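Local structure of aminopeptidase (Aneurinibacillus sp. AM-1, 5IB9) at residues 204-209 and 266-271; 226-231 and 297-302; 274-279 and 347-352. The protein probably works as a zinc-dependent aminopeptidase of the M28 family, trimming amino acids from the amino ends of peptides, and here binds the inhibitor bestatin. All blocks are in the same frame, centred on the assembly; numbering follows the deposited sequence.

Overall arrangement
The three contacts lie close together in the buried core of the M28 peptidase part. The centres of interactions 1 and 2 are about 9 Å apart, those of interactions 2 and 3 about 10 Å, and those of interactions 1 and 3 about 12 Å. Strand 187-210 pairs antiparallel with 263-269, which runs parallel to 222-228, itself parallel to 294-300. The segments of interaction 2 alternate with those of both others, whereas interaction 3 opens after interaction 1 has closed. Interactions 2 and 3 both touch the bound inhibitor: residues at the ends of strands 222-228 and 294-300 and the turn before helix 277-283 contribute to its pocket, while 347-352 backs that turn.

Interaction 1 (204-209 and 266-271); sequences HNVIAT and FITFGA. With ZN (zinc ion), chain G.
Phe266 N meets Ala208 O at 2.8 Å, with a nearly straight angle of 172° at the hydrogen, and Ala208 N returns the bond to Phe266 O. Two residues along, Val206 N lies 2.9 Å from Thr268 O and Thr268 N answers Val206 O, so the two hydrogen-bonded pairs flank the non-hydrogen-bonded pair Ile207-Ile267. Those isoleucines lie side by side and point the same way, with Ile207 CG1 4.0 Å from Ile267 CG2. On the other face Val206 and Thr268 run alongside each other, Val206 CB approaching Thr268 OG1 to 3.4 Å; helix 35-50 packs on this side through Ile44 and Phe48.

Beyond the regular ladder, a side chain takes over the pairing. Asn205 carries its amide anti to the carbonyl carbon (chi1 -54°), which brings OD1 to 3.0 Å from Gly270 N, the donor standing slightly out of the carbonyl plane. The same OD1 lies in plane at the edge of the Phe269 ring, 3.8 Å from Phe269 CD1, and the amide and ring planes are 84° apart. Asn205 ND2 bonds to Gln58 OE1 and Gly278 O, so three bonds fix the rotation of this buried amide. A CB on Gly270 would collide with His204 O.

Where strand 263-269 ends, the CB of His204 points away from 266-271, and its NE2 binds a zinc ion at 2.0 Å; water and Glu288 of the second subunit are further ligands, making the metal a bridge between subunits. The ladder itself attaches an antiparallel strand to strand 263-269, which runs parallel to strand 222-228 on its other side, as in the mixed central sheet of the M28 peptidase fold.

Interaction 2 (226-231 and 297-302); sequences GSHHDS and MFQLDM. With ZN (zinc ion), chain C; BES (2-(3-amino-2-hydroxy-4-phenyl-butyrylamino)-4-methyl-pentanoic acid), chain H.
His228 and Asp301 grip one zinc ion from two neighbouring strand ends, forming half of the paired-zinc site of the M28 aminopeptidase fold. His228 NE2 binds the metal at 2.0 Å. Asp301 chelates it with both carboxylate oxygens, OD1 at 2.1 Å and OD2 at 2.3 Å from the zinc. The imidazole and carboxylate planes stand 76° apart, with Asp301 OD2 in the plane of the ring at its edge. Asp240 completes the protein ligands and also reaches the second zinc. The inhibitor adds its hydroxyl, BES O2 lying 2.1 Å from the metal, and its amine N2 at longer range, with Met302 SD nearby.

The second shell fixes these ligands. With CG between its backbone N and carbonyl carbon (chi1 67°), the ring of His228 turns NE2 to the metal and ND1 back to its own loop, where it makes two weak hydrogen bonds, to Asp230 O and Asp230 OD1, which restrain the ring's rotation. Ser346 OG bonds to both Asp301 OD2 and Gln299 NE2, tying the chelating carboxylate to a side chain on the strand before it.

Behind the site lies the parallel pairing of strands 222-228 and 294-300. Gly226 N is 2.8 Å from Phe298 O, while Gly226 O accepts Leu300 N at 2.7 Å, so one glycine uses both of its backbone polar groups. With this register fixed, the strands deliver His228 and Asp301 to the same metal. Space beside the glycine is taken by two bent side chains. Met297 brings CE to 4.1 Å from Gly226 CA, where a CB on the glycine would clash with it. Gln299 turns at chi2 (71°), placing its OE1 3.3 Å from Gly226 C.

Interaction 3 (274-279 and 347-352); sequences NGLIGS and DHESFH. With BES (2-(3-amino-2-hydroxy-4-phenyl-butyrylamino)-4-methyl-pentanoic acid), chain H.
Leu276 spreads its branches over Asp347 and Glu349: CD1 lies 3.7 Å from Glu349 CB, the two side chains crossing at about a right angle, while CD2 rests near Asp347 N. Leu276 occupies the N-cap position of helix 277-283 and lines the inhibitor pocket, its CD2 4.0 Å from BES C15, a methyl of the inhibitor's leucine side chain. The other methyl, BES C16, lies nearest the backbone N of the neighbouring Gly275. Leucine branches thus form a bridge of apolar contact from ligand to helix.

Deeper in, the contact is polar. Ser279 OG sits between its own backbone N and carbonyl carbon (chi1 56°), an orientation that directs it toward 347-352, where it donates to Asp347 OD1 at 2.6 Å. It approaches on the anti side of the carboxylate, 20° out of its plane. Ser350 OG stands 2.8 Å from Ser279 OG, closing a short chain of polar atoms. Asp347 OD1 also accepts from a water at 2.7 Å, and that water in turn accepts from Ser279 N at 2.9 Å, so Ser279 is tied to the aspartate directly and through solvent.

Asp347 reaches outward as well: its OD2 accepts a weak hydrogen bond from Gln299 NE2 and packs against His228, a zinc ligand, which places it in the second shell of the metal site. With an alanine here, Ser279 OG and the bridging water would probably lose their shared acceptor, leaving the serine hydroxyl free to turn and the link between 274-279 and 347-352 weakened. Asp347 O also accepts Ser350 N. Next to Ser350, Phe351 CE2 packs 4.0 Å from Ser279 CB.

Interaction 1 (204-209 and 266-271)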
# COMPACT_ATOMS: atom_id res chain seq x y z
N HIS A 204 5.54 12.10 -3.62
CA HIS A 204 4.96 11.99 -4.97
C HIS A 204 5.90 11.32 -5.93
O HIS A 204 7.12 11.41 -5.79
CB HIS A 204 4.74 13.39 -5.54
CG HIS A 204 3.96 14.33 -4.66
ND1 HIS A 204 4.48 15.00 -3.56
CD2 HIS A 204 2.64 14.63 -4.69
CE1 HIS A 204 3.50 15.65 -2.94
NE2 HIS A 204 2.40 15.50 -3.65
N ASN A 205 5.30 10.71 -6.99
CA ASN A 205 6.02 10.30 -8.20
C ASN A 205 5.58 11.21 -9.33
O ASN A 205 4.42 11.59 -9.39
CB ASN A 205 5.69 8.84 -8.57
CG ASN A 205 5.93 7.91 -7.41
OD1 ASN A 205 7.01 7.95 -6.83
ND2 ASN A 205 5.07 6.94 -7.23
N VAL A 206 6.49 11.49 -10.24
CA VAL A 206 6.19 12.35 -11.42
C VAL A 206 6.34 11.45 -12.63
O VAL A 206 7.37 10.83 -12.84
CB VAL A 206 7.17 13.53 -11.53
CG1 VAL A 206 6.69 14.32 -12.80
CG2 VAL A 206 7.12 14.39 -10.28
N ILE A 207 5.24 11.37 -13.42
CA ILE A 207 5.20 10.36 -14.49
C ILE A 207 4.89 11.05 -15.85
O ILE A 207 3.86 11.73 -15.99
CB ILE A 207 4.10 9.34 -14.26
CG1 ILE A 207 4.32 8.60 -12.95
CG2 ILE A 207 4.04 8.30 -15.44
CD1 ILE A 207 3.12 8.73 -12.06
N ALA A 208 5.76 10.92 -16.86
CA ALA A 208 5.59 11.59 -18.19
C ALA A 208 5.62 10.48 -19.21
O ALA A 208 6.52 9.70 -19.24
CB ALA A 208 6.82 12.58 -18.44
N THR A 209 4.58 10.42 -20.04
CA THR A 209 4.43 9.25 -20.95
C THR A 209 4.46 9.77 -22.39
O THR A 209 3.69 10.70 -22.68
CB THR A 209 3.13 8.55 -20.64
OG1 THR A 209 3.17 8.00 -19.30
CG2 THR A 209 2.96 7.38 -21.66
N PHE A 266 8.62 7.98 -18.46
CA PHE A 266 9.78 8.58 -17.74
C PHE A 266 9.28 8.98 -16.39
O PHE A 266 8.29 9.72 -16.25
CB PHE A 266 10.27 9.82 -18.53
CG PHE A 266 10.79 9.52 -19.92
CD1 PHE A 266 12.12 9.20 -20.08
CD2 PHE A 266 9.90 9.51 -20.97
CE1 PHE A 266 12.64 8.87 -21.31
CE2 PHE A 266 10.42 9.29 -22.29
CZ PHE A 266 11.77 8.95 -22.43
N ILE A 267 9.93 8.41 -15.33
CA ILE A 267 9.34 8.56 -14.02
C ILE A 267 10.43 9.00 -13.02
O ILE A 267 11.55 8.43 -13.01
CB ILE A 267 8.69 7.21 -13.50
CG1 ILE A 267 7.74 6.68 -14.54
CG2 ILE A 267 8.04 7.49 -12.13
CD1 ILE A 267 7.09 5.37 -14.06
N THR A 268 10.06 9.99 -12.18
CA THR A 268 10.93 10.21 -11.02
C THR A 268 10.17 9.83 -9.79
O THR A 268 9.03 10.22 -9.57
CB THR A 268 11.48 11.70 -10.97
OG1 THR A 268 10.41 12.65 -10.76
CG2 THR A 268 12.19 11.93 -12.27
N PHE A 269 10.81 8.99 -8.96
CA PHE A 269 10.11 8.42 -7.79
C PHE A 269 10.40 9.18 -6.52
O PHE A 269 11.54 9.61 -6.33
CB PHE A 269 10.55 6.99 -7.60
CG PHE A 269 10.31 6.06 -8.74
CD1 PHE A 269 8.99 5.65 -9.06
CD2 PHE A 269 11.33 5.55 -9.51
CE1 PHE A 269 8.74 4.77 -10.13
CE2 PHE A 269 11.10 4.66 -10.57
CZ PHE A 269 9.81 4.29 -10.86
N GLY A 270 9.39 9.28 -5.65
CA GLY A 270 9.64 9.88 -4.33
C GLY A 270 9.99 8.81 -3.32
O GLY A 270 9.79 7.62 -3.51
N ALA A 271 10.55 9.29 -2.20
CA ALA A 271 10.74 8.43 -0.99
C ALA A 271 11.50 7.22 -1.29
O ALA A 271 11.29 6.18 -0.71
CB ALA A 271 9.37 8.17 -0.25
ZN ZN G . 0.70 16.55 -3.33
O HOH W 1 0.79 18.44 -3.79
O HOH W 2 -0.26 16.53 -1.61
O HOH W 3 0.67 16.79 -0.83
O HOH W 4 1.18 18.12 -2.04

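Interaction 2 (226-231 and 297-302)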
# COMPACT_ATOMS: atom_id res chain seq x y z
N GLY A 226 13.48 5.26 -15.12
CA GLY A 226 13.21 5.83 -13.77
C GLY A 226 14.50 6.40 -13.10
O GLY A 226 15.63 6.06 -13.45
N SER A 227 14.22 7.19 -12.07
CA SER A 227 15.24 7.75 -11.14
C SER A 227 14.45 8.15 -9.94
O SER A 227 13.22 8.09 -9.93
CB SER A 227 16.01 8.95 -11.77
OG SER A 227 15.01 9.88 -12.27
N HIS A 228 15.13 8.57 -8.87
CA HIS A 228 14.42 9.11 -7.68
C HIS A 228 14.84 10.54 -7.38
O HIS A 228 16.00 10.92 -7.60
CB HIS A 228 14.62 8.19 -6.40
CG HIS A 228 16.04 8.13 -5.85
ND1 HIS A 228 16.45 8.96 -4.79
CD2 HIS A 228 17.01 7.24 -6.07
CE1 HIS A 228 17.72 8.59 -4.48
NE2 HIS A 228 18.07 7.58 -5.25
N HIS A 229 13.85 11.30 -6.93
CA HIS A 229 14.09 12.75 -6.71
C HIS A 229 14.31 13.21 -5.29
O HIS A 229 14.56 14.37 -5.12
CB HIS A 229 12.98 13.60 -7.41
CG HIS A 229 11.58 13.19 -7.06
ND1 HIS A 229 10.98 13.10 -5.82
CD2 HIS A 229 10.65 12.79 -7.97
CE1 HIS A 229 9.71 12.66 -5.98
NE2 HIS A 229 9.51 12.51 -7.29
N ASP A 230 14.28 12.26 -4.37
CA ASP A 230 14.62 12.61 -2.96
C ASP A 230 16.08 12.26 -2.67
O ASP A 230 16.74 11.49 -3.40
CB ASP A 230 13.75 11.81 -2.00
CG ASP A 230 13.94 10.31 -2.05
OD1 ASP A 230 14.00 9.68 -3.16
OD2 ASP A 230 14.05 9.71 -0.96
N SER A 231 16.54 12.94 -1.58
CA SER A 231 17.91 12.60 -1.11
C SER A 231 17.87 12.42 0.39
O SER A 231 16.85 12.64 1.01
CB SER A 231 18.94 13.69 -1.50
OG SER A 231 18.67 14.87 -0.76
N MET A 297 12.58 -2.05 -17.58
CA MET A 297 12.60 -0.89 -16.72
C MET A 297 14.08 -0.61 -16.46
O MET A 297 14.86 -1.46 -15.99
CB MET A 297 11.84 -1.12 -15.36
CG MET A 297 11.73 0.15 -14.43
SD MET A 297 13.18 0.28 -13.42
CE MET A 297 12.82 1.90 -12.74
N PHE A 298 14.49 0.60 -16.87
CA PHE A 298 15.88 1.16 -16.71
C PHE A 298 15.87 2.09 -15.54
O PHE A 298 15.21 3.10 -15.57
CB PHE A 298 16.31 1.91 -17.95
CG PHE A 298 16.43 1.07 -19.19
CD1 PHE A 298 17.74 0.88 -19.75
CD2 PHE A 298 15.34 0.51 -19.85
CE1 PHE A 298 17.89 0.15 -20.90
CE2 PHE A 298 15.51 -0.25 -21.03
CZ PHE A 298 16.77 -0.43 -21.56
N GLN A 299 16.59 1.78 -14.47
CA GLN A 299 16.74 2.66 -13.30
C GLN A 299 18.07 3.41 -13.27
O GLN A 299 19.12 2.78 -13.49
CB GLN A 299 16.59 1.83 -12.02
CG GLN A 299 16.90 2.66 -10.75
CD GLN A 299 15.82 3.72 -10.41
OE1 GLN A 299 14.83 3.85 -11.07
NE2 GLN A 299 15.98 4.44 -9.31
N LEU A 300 18.01 4.73 -13.20
CA LEU A 300 19.28 5.56 -13.24
C LEU A 300 19.46 6.13 -11.84
O LEU A 300 18.66 6.92 -11.35
CB LEU A 300 19.00 6.72 -14.23
CG LEU A 300 18.70 6.32 -15.70
CD1 LEU A 300 18.09 7.48 -16.36
CD2 LEU A 300 20.15 6.24 -16.32
N ASP A 301 20.52 5.64 -11.18
CA ASP A 301 20.80 6.14 -9.76
C ASP A 301 22.32 6.20 -9.64
O ASP A 301 22.98 5.16 -9.72
CB ASP A 301 20.23 5.12 -8.84
CG ASP A 301 20.03 5.63 -7.36
OD1 ASP A 301 20.53 6.72 -7.07
OD2 ASP A 301 19.28 5.06 -6.53
N MET A 302 22.80 7.41 -9.37
CA MET A 302 24.21 7.74 -9.27
C MET A 302 24.98 7.53 -10.55
O MET A 302 25.70 6.58 -10.68
CB MET A 302 24.81 7.00 -8.08
CG MET A 302 24.22 7.51 -6.87
SD MET A 302 24.61 6.65 -5.31
CE MET A 302 26.38 6.73 -5.30
ZN ZN C . 19.90 6.73 -5.06
N2 BES H . 21.67 4.89 -4.76
C1 BES H . 21.44 4.18 -3.50
C6 BES H . 21.69 2.70 -3.74
C7 BES H . 23.12 2.23 -3.97
C8 BES H . 24.23 2.78 -3.28
C12 BES H . 23.33 1.19 -4.89
C9 BES H . 25.53 2.27 -3.52
C11 BES H . 24.64 0.68 -5.14
C10 BES H . 25.72 1.23 -4.45
C2 BES H . 20.00 4.44 -3.02
O2 BES H . 19.90 5.85 -3.19
C3 BES H . 20.00 4.09 -1.57
O3 BES H . 20.68 4.77 -0.81
N1 BES H . 19.36 3.03 -1.22
C4 BES H . 19.40 2.60 0.18
C13 BES H . 18.54 1.35 0.19
C14 BES H . 17.07 1.59 -0.17
C15 BES H . 16.40 0.24 0.04
C16 BES H . 16.38 2.71 0.61
C5 BES H . 20.77 2.12 0.63
O1 BES H . 21.02 2.04 1.87
O4 BES H . 21.66 1.78 -0.18

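Interaction 3 (274-279 and 347-352)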
# COMPACT_ATOMS: atom_id res chain seq x y z
N ASN A 274 13.67 6.14 1.77
CA ASN A 274 12.85 5.60 2.83
C ASN A 274 12.48 4.15 2.68
O ASN A 274 11.64 3.65 3.44
CB ASN A 274 11.49 6.42 2.94
CG ASN A 274 11.72 7.93 3.09
OD1 ASN A 274 11.72 8.48 4.21
ND2 ASN A 274 12.08 8.56 1.99
N GLY A 275 12.99 3.45 1.65
CA GLY A 275 12.64 2.11 1.39
C GLY A 275 11.84 1.91 0.10
O GLY A 275 11.00 1.03 -0.01
N LEU A 276 12.22 2.64 -0.95
CA LEU A 276 11.62 2.46 -2.29
C LEU A 276 10.15 2.78 -2.27
O LEU A 276 9.42 2.09 -2.99
CB LEU A 276 11.95 1.06 -2.91
CG LEU A 276 13.39 0.60 -2.68
CD1 LEU A 276 13.48 -0.77 -3.37
CD2 LEU A 276 14.44 1.54 -3.19
N ILE A 277 9.64 3.64 -1.38
CA ILE A 277 8.19 3.80 -1.21
C ILE A 277 7.54 4.23 -2.50
O ILE A 277 6.48 3.68 -2.90
CB ILE A 277 7.86 4.69 -0.02
CG1 ILE A 277 8.57 4.00 1.18
CG2 ILE A 277 6.31 4.57 0.20
CD1 ILE A 277 8.32 4.78 2.47
N GLY A 278 8.10 5.22 -3.13
CA GLY A 278 7.38 5.73 -4.35
C GLY A 278 7.39 4.75 -5.44
O GLY A 278 6.30 4.58 -6.08
N SER A 279 8.47 4.01 -5.75
CA SER A 279 8.32 3.00 -6.79
C SER A 279 7.45 1.83 -6.44
O SER A 279 6.79 1.27 -7.30
CB SER A 279 9.67 2.52 -7.27
OG SER A 279 10.47 2.01 -6.18
N ASP A 347 15.16 1.62 -7.11
CA ASP A 347 13.76 1.41 -7.57
C ASP A 347 13.58 0.29 -8.59
O ASP A 347 12.44 -0.19 -8.70
CB ASP A 347 13.21 2.73 -8.15
CG ASP A 347 13.18 3.84 -7.09
OD1 ASP A 347 12.51 3.65 -6.05
OD2 ASP A 347 13.89 4.86 -7.32
N HIS A 348 14.66 -0.23 -9.18
CA HIS A 348 14.49 -1.41 -10.06
C HIS A 348 13.94 -2.59 -9.28
O HIS A 348 13.27 -3.43 -9.87
CB HIS A 348 15.77 -1.77 -10.80
CG HIS A 348 16.91 -2.07 -9.87
ND1 HIS A 348 17.36 -1.20 -8.87
CD2 HIS A 348 17.72 -3.15 -9.87
CE1 HIS A 348 18.39 -1.80 -8.25
NE2 HIS A 348 18.64 -2.97 -8.86
N GLU A 349 14.20 -2.67 -7.98
CA GLU A 349 13.66 -3.78 -7.15
C GLU A 349 12.15 -3.81 -7.14
O GLU A 349 11.56 -4.88 -6.97
CB GLU A 349 14.15 -3.57 -5.75
CG GLU A 349 13.99 -4.83 -4.84
CD GLU A 349 14.82 -4.65 -3.57
OE1 GLU A 349 16.05 -4.37 -3.59
OE2 GLU A 349 14.23 -4.76 -2.52
N SER A 350 11.51 -2.66 -7.34
CA SER A 350 10.03 -2.65 -7.37
C SER A 350 9.39 -3.24 -8.58
O SER A 350 8.25 -3.71 -8.53
CB SER A 350 9.61 -1.18 -7.15
OG SER A 350 10.14 -0.71 -5.88
N PHE A 351 10.17 -3.18 -9.65
CA PHE A 351 9.69 -3.73 -10.95
C PHE A 351 10.15 -5.17 -11.06
O PHE A 351 9.36 -5.98 -11.57
CB PHE A 351 10.14 -2.80 -12.10
CG PHE A 351 9.57 -1.44 -11.93
CD1 PHE A 351 8.24 -1.19 -12.29
CD2 PHE A 351 10.25 -0.45 -11.20
CE1 PHE A 351 7.62 0.05 -12.00
CE2 PHE A 351 9.65 0.79 -10.93
CZ PHE A 351 8.32 1.04 -11.34
N HIS A 352 11.36 -5.52 -10.67
CA HIS A 352 11.73 -6.93 -10.61
C HIS A 352 10.68 -7.73 -9.80
O HIS A 352 10.35 -8.87 -10.20
CB HIS A 352 13.10 -7.02 -10.02
CG HIS A 352 13.53 -8.42 -9.86
ND1 HIS A 352 14.19 -9.09 -10.87
CD2 HIS A 352 13.44 -9.25 -8.81
CE1 HIS A 352 14.46 -10.32 -10.45
NE2 HIS A 352 13.94 -10.47 -9.25
N2 BES H . 21.67 4.89 -4.76
C1 BES H . 21.44 4.18 -3.50
C6 BES H . 21.69 2.70 -3.74
C7 BES H . 23.12 2.23 -3.97
C8 BES H . 24.23 2.78 -3.28
C12 BES H . 23.33 1.19 -4.89
C9 BES H . 25.53 2.27 -3.52
C11 BES H . 24.64 0.68 -5.14
C10 BES H . 25.72 1.23 -4.45
C2 BES H . 20.00 4.44 -3.02
O2 BES H . 19.90 5.85 -3.19
C3 BES H . 20.00 4.09 -1.57
O3 BES H . 20.68 4.77 -0.81
N1 BES H . 19.36 3.03 -1.22
C4 BES H . 19.40 2.60 0.18
C13 BES H . 18.54 1.35 0.19
C14 BES H . 17.07 1.59 -0.17
C15 BES H . 16.40 0.24 0.04
C16 BES H . 16.38 2.71 0.61
C5 BES H . 20.77 2.12 0.63
O1 BES H . 21.02 2.04 1.87
O4 BES H . 21.66 1.78 -0.18
O HOH W 5 10.85 5.04 -4.43